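Long-range contact in MtVAO615 (Myceliophthora thermophila, PDB 6F72), which binds one FAD through two covalent links and probably acts as an oxidase that reacts rapidly with oxygen when reduced, its substrate still unknown: residues N250-V256 with V289-R295. Residues are numbered along the deposited sequence; the frame is centred on the assembly and turned at random.
With FAD (flavin-adenine dinucleotide), chain E.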
ATOM      1  N   ASN A 250      -5.032  13.589  -6.486  1.00 20.40           N
ATOM      2  CA  ASN A 250      -6.085  14.248  -5.735  1.00 20.48           C
ATOM      3  C   ASN A 250      -5.585  14.998  -4.512  1.00 20.30           C
ATOM      4  O   ASN A 250      -6.393  15.561  -3.782  1.00 20.53           O
ATOM      5  CB  ASN A 250      -7.166  13.246  -5.353  1.00 20.51           C
ATOM      6  CG  ASN A 250      -7.997  12.836  -6.540  1.00 20.84           C
ATOM      7  OD1 ASN A 250      -9.005  13.457  -6.824  1.00 21.15           O
ATOM      8  ND2 ASN A 250      -7.551  11.798  -7.268  1.00 20.77           N
ATOM      9  N   VAL A 251      -4.269  15.027  -4.303  1.00 19.98           N
ATOM     10  CA  VAL A 251      -3.690  15.757  -3.185  1.00 19.89           C
ATOM     11  C   VAL A 251      -3.658  17.253  -3.463  1.00 20.15           C
ATOM     12  O   VAL A 251      -3.207  17.705  -4.539  1.00 20.27           O
ATOM     13  CB  VAL A 251      -2.280  15.260  -2.785  1.00 19.64           C
ATOM     14  CG1 VAL A 251      -1.811  15.975  -1.518  1.00 19.71           C
ATOM     15  CG2 VAL A 251      -2.300  13.777  -2.513  1.00 19.41           C
ATOM     16  N   LEU A 252      -4.149  18.020  -2.487  1.00 20.25           N
ATOM     17  CA  LEU A 252      -4.092  19.475  -2.557  1.00 20.55           C
ATOM     18  C   LEU A 252      -2.940  20.019  -1.717  1.00 20.52           C
ATOM     19  O   LEU A 252      -2.207  20.898  -2.159  1.00 20.64           O
ATOM     20  CB  LEU A 252      -5.431  20.099  -2.150  1.00 20.91           C
ATOM     21  CG  LEU A 252      -6.684  19.641  -2.895  1.00 21.01           C
ATOM     22  CD1 LEU A 252      -7.918  20.135  -2.163  1.00 21.43           C
ATOM     23  CD2 LEU A 252      -6.681  20.138  -4.341  1.00 21.27           C
ATOM     24  N   GLU A 253      -2.796  19.488  -0.501  1.00 20.36           N
ATOM     25  CA  GLU A 253      -1.827  19.971   0.483  1.00 20.49           C
ATOM     26  C   GLU A 253      -1.300  18.812   1.285  1.00 20.20           C
ATOM     27  O   GLU A 253      -2.029  17.854   1.501  1.00 20.01           O
ATOM     28  CB  GLU A 253      -2.497  20.934   1.461  1.00 20.94           C
ATOM     29  CG  GLU A 253      -2.929  22.232   0.796  1.00 21.40           C
ATOM     30  CD  GLU A 253      -3.562  23.216   1.756  1.00 21.96           C
ATOM     31  OE1 GLU A 253      -3.032  23.385   2.877  1.00 22.13           O
ATOM     32  OE2 GLU A 253      -4.570  23.835   1.362  1.00 22.32           O
ATOM     33  N   TRP A 254      -0.035  18.924   1.696  1.00 20.25           N
ATOM     34  CA  TRP A 254       0.593  18.053   2.688  1.00 20.16           C
ATOM     35  C   TRP A 254       1.004  18.943   3.844  1.00 20.57           C
ATOM     36  O   TRP A 254       1.674  19.958   3.635  1.00 20.82           O
ATOM     37  CB  TRP A 254       1.864  17.391   2.151  1.00 19.95           C
ATOM     38  CG  TRP A 254       1.653  16.398   1.045  1.00 19.68           C
ATOM     39  CD1 TRP A 254       1.942  16.574  -0.291  1.00 19.64           C
ATOM     40  CD2 TRP A 254       1.127  15.076   1.174  1.00 19.45           C
ATOM     41  NE1 TRP A 254       1.618  15.438  -0.998  1.00 19.46           N
ATOM     42  CE2 TRP A 254       1.112  14.503  -0.126  1.00 19.30           C
ATOM     43  CE3 TRP A 254       0.648  14.313   2.264  1.00 19.41           C
ATOM     44  CZ2 TRP A 254       0.648  13.205  -0.364  1.00 19.14           C
ATOM     45  CZ3 TRP A 254       0.174  13.029   2.020  1.00 19.22           C
ATOM     46  CH2 TRP A 254       0.186  12.484   0.719  1.00 19.08           C
ATOM     47  N   GLU A 255       0.615  18.547   5.053  1.00 20.68           N
ATOM     48  CA  GLU A 255       1.131  19.155   6.263  1.00 21.12           C
ATOM     49  C   GLU A 255       2.163  18.194   6.847  1.00 20.96           C
ATOM     50  O   GLU A 255       1.892  17.011   7.004  1.00 20.64           O
ATOM     51  CB  GLU A 255      -0.007  19.421   7.241  1.00 21.51           C
ATOM     52  CG  GLU A 255       0.434  20.044   8.558  1.00 22.04           C
ATOM     53  CD  GLU A 255      -0.589  19.890   9.661  1.00 22.39           C
ATOM     54  OE1 GLU A 255      -1.678  19.324   9.414  1.00 22.17           O
ATOM     55  OE2 GLU A 255      -0.296  20.343  10.793  1.00 22.99           O
ATOM     56  N   VAL A 256       3.355  18.723   7.115  1.00 21.24           N
ATOM     57  CA  VAL A 256       4.535  17.924   7.423  1.00 21.17           C
ATOM     58  C   VAL A 256       5.402  18.520   8.526  1.00 21.79           C
ATOM     59  O   VAL A 256       5.297  19.704   8.842  1.00 22.19           O
ATOM     60  CB  VAL A 256       5.454  17.682   6.173  1.00 20.86           C
ATOM     61  CG1 VAL A 256       4.663  17.214   4.962  1.00 20.37           C
ATOM     62  CG2 VAL A 256       6.318  18.897   5.843  1.00 21.20           C
ATOM     63  N   VAL A 289       4.549  13.193   7.590  1.00 19.85           N
ATOM     64  CA  VAL A 289       3.262  13.789   7.218  1.00 19.89           C
ATOM     65  C   VAL A 289       2.306  13.734   8.405  1.00 20.24           C
ATOM     66  O   VAL A 289       2.107  12.655   8.992  1.00 20.21           O
ATOM     67  CB  VAL A 289       2.635  13.073   5.994  1.00 19.48           C
ATOM     68  CG1 VAL A 289       1.148  13.383   5.854  1.00 19.44           C
ATOM     69  CG2 VAL A 289       3.406  13.411   4.712  1.00 19.29           C
ATOM     70  N   LEU A 290       1.725  14.888   8.739  1.00 20.65           N
ATOM     71  CA  LEU A 290       0.722  14.999   9.805  1.00 21.15           C
ATOM     72  C   LEU A 290      -0.705  14.960   9.283  1.00 21.18           C
ATOM     73  O   LEU A 290      -1.617  14.500   9.961  1.00 21.31           O
ATOM     74  CB  LEU A 290       0.954  16.265  10.624  1.00 21.72           C
ATOM     75  CG  LEU A 290       2.288  16.431  11.357  1.00 22.01           C
ATOM     76  CD1 LEU A 290       2.401  17.873  11.831  1.00 22.59           C
ATOM     77  CD2 LEU A 290       2.412  15.480  12.539  1.00 22.19           C
ATOM     78  N   SER A 291      -0.898  15.464   8.066  1.00 21.21           N
ATOM     79  CA  SER A 291      -2.193  15.410   7.406  1.00 21.38           C
ATOM     80  C   SER A 291      -1.996  15.652   5.928  1.00 21.32           C
ATOM     81  O   SER A 291      -0.933  16.128   5.503  1.00 21.25           O
ATOM     82  CB  SER A 291      -3.162  16.462   7.989  1.00 21.89           C
ATOM     83  OG  SER A 291      -2.875  17.765   7.503  1.00 22.08           O
ATOM     84  N   MET A 292      -3.028  15.312   5.158  1.00 21.54           N
ATOM     85  CA  MET A 292      -3.155  15.736   3.765  1.00 21.68           C
ATOM     86  C   MET A 292      -4.519  16.377   3.561  1.00 22.10           C
ATOM     87  O   MET A 292      -5.480  16.074   4.273  1.00 22.38           O
ATOM     88  CB  MET A 292      -2.952  14.547   2.805  1.00 21.41           C
ATOM     89  CG  MET A 292      -4.121  13.583   2.674  1.00 21.48           C
ATOM     90  SD  MET A 292      -3.842  12.359   1.382  1.00 21.42           S
ATOM     91  CE  MET A 292      -5.501  11.688   1.212  1.00 21.47           C
ATOM     92  N   THR A 293      -4.592  17.293   2.611  1.00 22.40           N
ATOM     93  CA  THR A 293      -5.868  17.792   2.153  1.00 22.80           C
ATOM     94  C   THR A 293      -6.022  17.252   0.744  1.00 22.62           C
ATOM     95  O   THR A 293      -5.081  17.315  -0.057  1.00 22.36           O
ATOM     96  CB  THR A 293      -5.897  19.317   2.205  1.00 23.34           C
ATOM     97  OG1 THR A 293      -5.537  19.716   3.528  1.00 23.68           O
ATOM     98  CG2 THR A 293      -7.287  19.864   1.853  1.00 23.79           C
ATOM     99  N   ALA A 294      -7.194  16.694   0.461  1.00 22.79           N
ATOM    100  CA  ALA A 294      -7.445  16.065  -0.825  1.00 22.81           C
ATOM    101  C   ALA A 294      -8.842  16.340  -1.325  1.00 23.33           C
ATOM    102  O   ALA A 294      -9.783  16.519  -0.538  1.00 23.62           O
ATOM    103  CB  ALA A 294      -7.205  14.567  -0.746  1.00 22.52           C
ATOM    104  N   ARG A 295      -8.948  16.356  -2.647  1.00 24.80           N
ATOM    105  CA  ARG A 295     -10.208  16.473  -3.370  1.00 25.24           C
ATOM    106  C   ARG A 295     -11.258  15.448  -2.939  1.00 25.11           C
ATOM    107  O   ARG A 295     -10.958  14.275  -2.745  1.00 24.55           O
ATOM    108  CB  ARG A 295      -9.960  16.356  -4.885  1.00 25.21           C
ATOM    109  CG  ARG A 295      -8.861  17.271  -5.413  1.00 25.47           C
ATOM    110  CD  ARG A 295      -8.814  17.354  -6.943  1.00 25.75           C
ATOM    111  NE  ARG A 295      -8.517  16.083  -7.600  1.00 25.26           N
ATOM    112  CZ  ARG A 295      -8.197  15.936  -8.890  1.00 25.50           C
ATOM    113  NH1 ARG A 295      -8.114  17.001  -9.702  1.00 26.16           N
ATOM    114  NH2 ARG A 295      -7.957  14.718  -9.374  1.00 24.97           N
TER
HETATM  115  PA  FAD E 601       2.642   1.779   6.585  1.00 27.71           P
HETATM  116  O1A FAD E 601       3.405   0.481   6.508  1.00 29.18           O
HETATM  117  O2A FAD E 601       2.319   2.281   7.964  1.00 28.96           O
HETATM  118  O5B FAD E 601       3.467   2.894   5.773  1.00 27.29           O
HETATM  119  C5B FAD E 601       4.069   2.618   4.508  1.00 25.55           C
HETATM  120  C4B FAD E 601       5.249   3.544   4.238  1.00 24.27           C
HETATM  121  O4B FAD E 601       4.819   4.905   4.313  1.00 24.31           O
HETATM  122  C3B FAD E 601       6.394   3.410   5.224  1.00 23.62           C
HETATM  123  O3B FAD E 601       7.604   3.618   4.485  1.00 22.80           O
HETATM  124  C2B FAD E 601       6.198   4.554   6.204  1.00 23.16           C
HETATM  125  O2B FAD E 601       7.440   5.010   6.748  1.00 22.94           O
HETATM  126  C1B FAD E 601       5.544   5.613   5.333  1.00 23.87           C
HETATM  127  N9A FAD E 601       4.579   6.488   6.040  1.00 23.54           N
HETATM  128  C8A FAD E 601       3.317   6.151   6.384  1.00 23.37           C
HETATM  129  N7A FAD E 601       2.688   7.196   6.980  1.00 23.09           N
HETATM  130  C5A FAD E 601       3.555   8.221   7.010  1.00 23.16           C
HETATM  131  C6A FAD E 601       3.529   9.616   7.502  1.00 22.71           C
HETATM  132  N6A FAD E 601       2.414  10.095   8.097  1.00 22.98           N
HETATM  133  N1A FAD E 601       4.643  10.369   7.350  1.00 22.39           N
HETATM  134  C2A FAD E 601       5.762   9.892   6.763  1.00 23.03           C
HETATM  135  N3A FAD E 601       5.852   8.626   6.283  1.00 23.47           N
HETATM  136  C4A FAD E 601       4.801   7.760   6.378  1.00 23.16           C
HETATM  137  N1  FAD E 601      -2.262  -0.177  -2.558  1.00 30.38           N
HETATM  138  C2  FAD E 601      -2.977   0.260  -3.626  1.00 30.63           C
HETATM  139  O2  FAD E 601      -2.479   1.134  -4.373  1.00 30.15           O
HETATM  140  N3  FAD E 601      -4.208  -0.225  -3.904  1.00 31.27           N
HETATM  141  C4  FAD E 601      -4.817  -1.170  -3.172  1.00 30.35           C
HETATM  142  O4  FAD E 601      -5.958  -1.591  -3.471  1.00 30.68           O
HETATM  143  C4X FAD E 601      -4.103  -1.687  -1.983  1.00 29.87           C
HETATM  144  N5  FAD E 601      -4.649  -2.628  -1.183  1.00 29.64           N
HETATM  145  C5X FAD E 601      -3.986  -3.107  -0.091  1.00 28.29           C
HETATM  146  C6  FAD E 601      -4.576  -4.088   0.735  1.00 25.79           C
HETATM  147  C7  FAD E 601      -3.867  -4.561   1.861  1.00 25.45           C
HETATM  148  C7M FAD E 601      -4.517  -5.623   2.731  1.00 26.35           C
HETATM  149  C8  FAD E 601      -2.499  -4.015   2.187  1.00 24.56           C
HETATM  150  C8M FAD E 601      -1.699  -4.386   3.427  1.00 20.20           C
HETATM  151  C9  FAD E 601      -1.939  -3.047   1.360  1.00 26.36           C
HETATM  152  C9A FAD E 601      -2.621  -2.572   0.236  1.00 27.54           C
HETATM  153  N10 FAD E 601      -2.043  -1.572  -0.583  1.00 28.38           N
HETATM  154  C10 FAD E 601      -2.755  -1.121  -1.715  1.00 29.56           C
HETATM  155  C1' FAD E 601      -0.695  -1.085  -0.300  1.00 27.94           C
HETATM  156  C2' FAD E 601      -0.529   0.278   0.303  1.00 27.79           C
HETATM  157  O2' FAD E 601      -0.787   1.238  -0.719  1.00 29.04           O
HETATM  158  C3' FAD E 601       0.927   0.342   0.750  1.00 26.83           C
HETATM  159  O3' FAD E 601       1.284  -0.826   1.520  1.00 27.33           O
HETATM  160  C4' FAD E 601       1.202   1.602   1.556  1.00 25.74           C
HETATM  161  O4' FAD E 601       2.611   1.744   1.748  1.00 24.49           O
HETATM  162  C5' FAD E 601       0.440   1.605   2.882  1.00 26.27           C
HETATM  163  O5' FAD E 601       0.781   2.734   3.671  1.00 27.08           O
HETATM  164  P   FAD E 601       0.347   2.778   5.217  1.00 26.78           P
HETATM  165  O1P FAD E 601      -1.105   2.409   5.321  1.00 24.13           O
HETATM  166  O2P FAD E 601       0.876   4.092   5.744  1.00 27.14           O
HETATM  167  O3P FAD E 601       1.237   1.579   5.833  1.00 27.06           O
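The indole of Trp254 has Val289 CG1 at its edge, 3.7 Å from CE3 and near the ring plane, and Val251 CG1 of its own strand over one face, offset toward the rim. Met292 runs alongside, its CB 3.6 Å from Trp254 CZ3; CG between the backbone N and carbonyl carbon (chi1 77°) and an extended chain beyond it carry SD obliquely past the six-membered ring, a Met-aromatic contact. Ser279 takes the indole NE1. At the Arg295 guanidinium, Asn250 OD1 lies at the edge, 2.8 Å from NE and weakly bonded to NH2, the amide plane turned 64° from the guanidinium. The donor NE stands above the amide's carbonyl plane, while Arg295 NH1 goes to the backbone O of Pro459. A leucine here would probably leave Asn250 OD1 with only weak support from His297, and Pro459 O without its NH1 partner. On the sheet face turned away from Trp254 and Met292, Ser291 OG donates to the anti lone pair of Glu255 OE1 (2.7 Å), and His263 holds OE2. Two classic beta bulges interrupt this antiparallel pairing: Leu252 N and Glu253 N both donate to Thr293 O, and Leu290 N and, weakly, Ser291 N to Glu255 O. Beyond the second bulge, Val289 N reaches FAD N1A at 2.8 Å and its O accepts from N6A at 2.7 Å, pairing backbone with adenine edge at the end of a bulged antiparallel strand pair in the PCMH-type FAD-binding domain.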